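Local coordinates for protein putative uronate isomerase (Thermotoga maritima, PDB 4NAR) that belongs to the lactate racemase family and may interconvert the stereoisomers of lactate, although it is named a putative uronate isomerase, at residues T194-P198 with A199-I203. Numbering follows the deposited sequence.
Sequences TVDNP and ARKII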
loop_
_atom_site.group_PDB
_atom_site.type_symbol
_atom_site.label_atom_id
_atom_site.label_comp_id
_atom_site.label_asym_id
_atom_site.label_seq_id
_atom_site.Cartn_x
_atom_site.Cartn_y
_atom_site.Cartn_z
ATOM N N THR A 194 -1.546 -13.643 0.675
ATOM C CA THR A 194 -1.296 -14.643 -0.366
ATOM C C THR A 194 -0.317 -14.074 -1.393
ATOM O O THR A 194 -0.441 -12.915 -1.790
ATOM C CB THR A 194 -2.593 -15.026 -1.115
ATOM O OG1 THR A 194 -3.138 -13.857 -1.756
ATOM C CG2 THR A 194 -3.625 -15.624 -0.160
ATOM N N VAL A 195 0.645 -14.885 -1.831
ATOM C CA VAL A 195 1.626 -14.444 -2.817
ATOM C C VAL A 195 0.971 -14.115 -4.164
ATOM O O VAL A 195 1.290 -13.098 -4.787
ATOM C CB VAL A 195 2.750 -15.502 -3.017
ATOM C CG1 VAL A 195 3.714 -15.070 -4.144
ATOM C CG2 VAL A 195 3.511 -15.724 -1.697
ATOM N N ASP A 196 0.048 -14.973 -4.593
ATOM C CA ASP A 196 -0.578 -14.864 -5.913
ATOM C C ASP A 196 -2.094 -14.661 -5.745
ATOM O O ASP A 196 -2.686 -15.178 -4.790
ATOM C CB ASP A 196 -0.286 -16.135 -6.724
ATOM C CG ASP A 196 -0.755 -16.033 -8.181
ATOM O OD1 ASP A 196 -0.822 -17.092 -8.861
ATOM O OD2 ASP A 196 -1.045 -14.904 -8.655
ATOM N N ASN A 197 -2.704 -13.915 -6.668
ATOM C CA ASN A 197 -4.099 -13.478 -6.561
ATOM C C ASN A 197 -4.434 -12.576 -7.756
ATOM O O ASN A 197 -3.529 -12.220 -8.534
ATOM C CB ASN A 197 -4.310 -12.723 -5.246
ATOM C CG ASN A 197 -3.325 -11.589 -5.073
ATOM O OD1 ASN A 197 -3.377 -10.578 -5.795
ATOM N ND2 ASN A 197 -2.406 -11.750 -4.114
ATOM N N PRO A 198 -5.721 -12.202 -7.926
ATOM C CA PRO A 198 -6.053 -11.462 -9.161
ATOM C C PRO A 198 -5.304 -10.136 -9.369
ATOM O O PRO A 198 -4.868 -9.870 -10.497
ATOM C CB PRO A 198 -7.557 -11.178 -9.014
ATOM C CG PRO A 198 -8.058 -12.263 -8.104
ATOM C CD PRO A 198 -6.931 -12.540 -7.145
ATOM N N ALA A 199 -5.196 -9.315 -8.323
ATOM C CA ALA A 199 -4.529 -8.006 -8.429
ATOM C C ALA A 199 -3.058 -8.168 -8.807
ATOM O O ALA A 199 -2.513 -7.406 -9.613
ATOM C CB ALA A 199 -4.642 -7.230 -7.119
ATOM N N ARG A 200 -2.422 -9.166 -8.206
ATOM C CA ARG A 200 -1.036 -9.484 -8.490
ATOM C C ARG A 200 -0.899 -9.944 -9.982
ATOM O O ARG A 200 0.041 -9.552 -10.689
ATOM C CB ARG A 200 -0.584 -10.537 -7.469
ATOM C CG ARG A 200 0.807 -10.381 -6.883
ATOM C CD ARG A 200 0.992 -9.167 -5.945
ATOM N NE ARG A 200 2.210 -8.471 -6.349
ATOM C CZ ARG A 200 2.924 -7.607 -5.627
ATOM N NH1 ARG A 200 2.598 -7.269 -4.382
ATOM N NH2 ARG A 200 3.999 -7.068 -6.192
ATOM N N LYS A 201 -1.861 -10.720 -10.483
ATOM C CA LYS A 201 -1.884 -11.068 -11.918
ATOM C C LYS A 201 -2.004 -9.851 -12.840
ATOM O O LYS A 201 -1.287 -9.753 -13.847
ATOM C CB LYS A 201 -3.026 -12.033 -12.235
ATOM C CG LYS A 201 -2.776 -13.471 -11.790
ATOM C CD LYS A 201 -4.036 -14.326 -12.003
ATOM C CE LYS A 201 -3.736 -15.809 -11.818
ATOM N NZ LYS A 201 -3.390 -16.083 -10.399
ATOM N N ILE A 202 -2.927 -8.947 -12.507
ATOM C CA ILE A 202 -3.132 -7.713 -13.270
ATOM C C ILE A 202 -1.865 -6.842 -13.255
ATOM O O ILE A 202 -1.418 -6.328 -14.293
ATOM C CB ILE A 202 -4.305 -6.887 -12.684
ATOM C CG1 ILE A 202 -5.635 -7.605 -12.924
ATOM C CG2 ILE A 202 -4.355 -5.497 -13.298
ATOM C CD1 ILE A 202 -6.813 -6.940 -12.223
ATOM N N ILE A 203 -1.297 -6.692 -12.063
ATOM C CA ILE A 203 -0.106 -5.882 -11.867
ATOM C C ILE A 203 1.061 -6.410 -12.690
ATOM O O ILE A 203 1.769 -5.626 -13.344
ATOM C CB ILE A 203 0.278 -5.813 -10.359
ATOM C CG1 ILE A 203 -0.659 -4.846 -9.626
ATOM C CG2 ILE A 203 1.748 -5.399 -10.171
ATOM C CD1 ILE A 203 -0.466 -4.846 -8.119
#
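The Arg200 CB methylene lies off one face of the Asn197 amide, displaced toward its OD1-ND2 side, with Arg200 CB 3.3 Å from Asn197 OD1. At its oxygen edge, OD1 takes the backbone N of Arg200 at 3.0 Å, the donor tilted 32° from the carbonyl plane. At the other edge ND2 reaches back to Thr194 OG1, itself bonded to the backbone O of Leu191, so both ends of the amide are held and its rotation is fixed. The Arg200 chain bends off past Val195 O, with CG 3.5 Å from that oxygen, and makes a cation-pi contact with Tyr249 and a hydrogen bond from NH2 to Gly161 O. This is a helix N-cap: Asn197 immediately precedes helix 198-213, Pro198 takes the first position of the helix, where no amide hydrogen is needed, and OD1 accepts a first-turn N-H, a capping bond. CG of Asn197 lies between the backbone N and the carbonyl carbon (chi1 54°), which sets the amide beside the helix start. An alanine here would remove both of the side-chain hydrogen bonds, and would probably leave the Arg200 N-H without this acceptor and Thr194 OG1 without this donor. The regular helical bonding begins alongside, Lys201 N meeting Asn197 O at 3.0 Å and Ile202 N meeting Pro198 O at 2.9 Å. Beside the cap, Lys201 NZ sits off the carboxylate plane of Asp196, 3.2 Å from both OD1 and OD2, in an exposed salt bridge whose two bonds are weak. The late bend of the lysine chain (chi4 67°) brings NZ there, while Asp196 OD2 also weakly accepts Asn197 N.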